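Local coordinates for C-C motif chemokine 1 (Homo sapiens, PDB 4OIJ), which acts as a secreted CC chemokine that attracts monocytes, but not neutrophils, and binds the receptor CCR8, at residues I20-I25 and R63-H68. Sequence-based numbering, arbitrary orientation.
Sequences IPLRAI and RKMLRH. With SO4 (sulfate ion), chain J.
L22 reaches across to M65 and L66 with its two methyls, one for each partner. Its CG lies anti to the backbone N (chi1 -177°), which carries the fork out from the short 3-10 turn. On one branch, L22 CD2 rests 3.7 Å from M65 SD and also touches M65 CB, the two side chains crossing at about a right angle. The other methyl, L22 CD1, lies 3.9 Å from L66 CG, and here the leucines run past each other in opposite directions. L66 then passes across I25 nearly perpendicularly, placing its CD1 3.5 Å from I25 CG2, while L66 CD2 sits 3.7 Å from the carbonyl oxygen I25 O. L66 therefore packs against both L22 and I25, and its side chain also touches Y28 of strand 25-30. In the chemokine fold, this joins the loop leading into the first strand of the three-stranded sheet to the chain leaving the C-terminal helix 57-64; H62 of that helix packs on both L22 and I25. At the next two residues, a sulfate, probably from the crystallisation liquor, is held by R67 NH2, 2.7 Å from sulfate O1 in the guanidinium plane, and by H68 N, which donates to sulfate O3 and O4. No hydrogen bond links the two segments, so the join between them rests on aliphatic and thioether packing, while, of the two segments, only 63-68 engages the sulfate.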
loop_
_atom_site.group_PDB
_atom_site.type_symbol
_atom_site.label_atom_id
_atom_site.label_comp_id
_atom_site.label_asym_id
_atom_site.label_seq_id
_atom_site.Cartn_x
_atom_site.Cartn_y
_atom_site.Cartn_z
ATOM N N ILE A 20 19.070 3.251 -7.714
ATOM C CA ILE A 20 19.163 2.801 -6.328
ATOM C C ILE A 20 20.148 1.634 -6.284
ATOM O O ILE A 20 19.953 0.660 -7.022
ATOM C CB ILE A 20 17.779 2.392 -5.768
ATOM C CG1 ILE A 20 16.844 3.625 -5.693
ATOM C CG2 ILE A 20 17.913 1.683 -4.406
ATOM C CD1 ILE A 20 15.472 3.292 -5.684
ATOM N N PRO A 21 21.179 1.680 -5.404
ATOM C CA PRO A 21 22.103 0.548 -5.308
ATOM C C PRO A 21 21.384 -0.756 -4.970
ATOM O O PRO A 21 20.568 -0.800 -4.043
ATOM C CB PRO A 21 23.088 0.988 -4.214
ATOM C CG PRO A 21 23.039 2.476 -4.234
ATOM C CD PRO A 21 21.576 2.759 -4.479
ATOM N N LEU A 22 21.657 -1.807 -5.771
ATOM C CA LEU A 22 21.094 -3.145 -5.593
ATOM C C LEU A 22 21.234 -3.646 -4.144
ATOM O O LEU A 22 20.253 -4.143 -3.591
ATOM C CB LEU A 22 21.699 -4.152 -6.583
ATOM C CG LEU A 22 21.127 -5.568 -6.528
ATOM C CD1 LEU A 22 19.655 -5.605 -7.013
ATOM C CD2 LEU A 22 21.990 -6.516 -7.309
ATOM N N ARG A 23 22.405 -3.423 -3.512
ATOM C CA ARG A 23 22.692 -3.813 -2.109
ATOM C C ARG A 23 21.746 -3.132 -1.092
ATOM O O ARG A 23 21.564 -3.640 0.001
ATOM C CB ARG A 23 24.179 -3.563 -1.752
ATOM C CG ARG A 23 24.609 -2.082 -1.835
ATOM C CD ARG A 23 26.123 -1.841 -1.860
ATOM N NE ARG A 23 26.509 -0.968 -2.981
ATOM C CZ ARG A 23 26.393 0.362 -2.992
ATOM N NH1 ARG A 23 25.918 1.004 -1.930
ATOM N NH2 ARG A 23 26.719 1.056 -4.078
ATOM N N ALA A 24 21.140 -1.992 -1.470
ATOM C CA ALA A 24 20.210 -1.229 -0.631
ATOM C C ALA A 24 18.799 -1.825 -0.585
ATOM O O ALA A 24 18.015 -1.444 0.289
ATOM C CB ALA A 24 20.134 0.211 -1.129
ATOM N N ILE A 25 18.467 -2.725 -1.540
ATOM C CA ILE A 25 17.125 -3.312 -1.721
ATOM C C ILE A 25 17.040 -4.705 -1.119
ATOM O O ILE A 25 17.928 -5.523 -1.348
ATOM C CB ILE A 25 16.732 -3.343 -3.234
ATOM C CG1 ILE A 25 16.967 -1.979 -3.942
ATOM C CG2 ILE A 25 15.295 -3.827 -3.435
ATOM C CD1 ILE A 25 17.147 -2.035 -5.494
ATOM N N ARG A 63 15.685 -6.150 -10.751
ATOM C CA ARG A 63 14.556 -7.081 -10.600
ATOM C C ARG A 63 14.997 -8.529 -10.725
ATOM O O ARG A 63 14.542 -9.378 -9.954
ATOM C CB ARG A 63 13.461 -6.760 -11.642
ATOM C CG ARG A 63 12.171 -7.561 -11.481
ATOM C CD ARG A 63 11.230 -7.373 -12.655
ATOM N NE ARG A 63 9.877 -7.827 -12.333
ATOM C CZ ARG A 63 9.154 -8.645 -13.093
ATOM N NH1 ARG A 63 9.644 -9.106 -14.240
ATOM N NH2 ARG A 63 7.934 -9.006 -12.716
ATOM N N LYS A 64 15.892 -8.807 -11.696
ATOM C CA LYS A 64 16.424 -10.147 -11.965
ATOM C C LYS A 64 17.301 -10.680 -10.826
ATOM O O LYS A 64 17.409 -11.888 -10.665
ATOM C CB LYS A 64 17.206 -10.166 -13.291
ATOM C CG LYS A 64 16.319 -10.117 -14.532
ATOM C CD LYS A 64 17.034 -10.676 -15.762
ATOM C CE LYS A 64 16.072 -11.008 -16.881
ATOM N NZ LYS A 64 16.737 -11.758 -17.978
ATOM N N MET A 65 17.924 -9.780 -10.050
ATOM C CA MET A 65 18.830 -10.124 -8.952
ATOM C C MET A 65 18.189 -10.089 -7.556
ATOM O O MET A 65 18.897 -10.175 -6.549
ATOM C CB MET A 65 20.097 -9.261 -9.033
ATOM C CG MET A 65 20.836 -9.438 -10.340
ATOM S SD MET A 65 22.370 -8.520 -10.354
ATOM C CE MET A 65 22.298 -7.789 -12.024
ATOM N N LEU A 66 16.844 -9.984 -7.506
ATOM C CA LEU A 66 16.064 -9.959 -6.272
ATOM C C LEU A 66 14.946 -10.996 -6.282
ATOM O O LEU A 66 14.544 -11.468 -7.345
ATOM C CB LEU A 66 15.429 -8.576 -6.053
ATOM C CG LEU A 66 16.364 -7.403 -5.804
ATOM C CD1 LEU A 66 15.648 -6.047 -6.165
ATOM C CD2 LEU A 66 16.978 -7.461 -4.381
ATOM N N ARG A 67 14.418 -11.307 -5.096
ATOM C CA ARG A 67 13.242 -12.172 -4.928
ATOM C C ARG A 67 11.995 -11.289 -4.631
ATOM O O ARG A 67 12.157 -10.123 -4.266
ATOM C CB ARG A 67 13.476 -13.189 -3.804
ATOM C CG ARG A 67 14.742 -14.037 -4.026
ATOM C CD ARG A 67 14.555 -15.469 -3.623
ATOM N NE ARG A 67 15.646 -16.318 -4.103
ATOM C CZ ARG A 67 15.581 -17.093 -5.183
ATOM N NH1 ARG A 67 16.617 -17.844 -5.531
ATOM N NH2 ARG A 67 14.484 -17.113 -5.930
ATOM N N HIS A 68 10.763 -11.841 -4.814
ATOM C CA HIS A 68 9.488 -11.163 -4.522
ATOM C C HIS A 68 9.380 -10.975 -3.009
ATOM O O HIS A 68 9.742 -11.897 -2.273
ATOM C CB HIS A 68 8.310 -12.036 -4.985
ATOM C CG HIS A 68 7.790 -11.691 -6.339
ATOM N ND1 HIS A 68 6.766 -10.773 -6.510
ATOM C CD2 HIS A 68 8.168 -12.158 -7.553
ATOM C CE1 HIS A 68 6.570 -10.699 -7.816
ATOM N NE2 HIS A 68 7.386 -11.514 -8.486
HETATM S S SO4 J . 10.971 -15.039 -6.286
HETATM O O1 SO4 J . 12.310 -15.516 -5.995
HETATM O O2 SO4 J . 10.263 -16.077 -7.100
HETATM O O3 SO4 J . 10.296 -14.823 -4.977
HETATM O O4 SO4 J . 11.059 -13.756 -7.054
#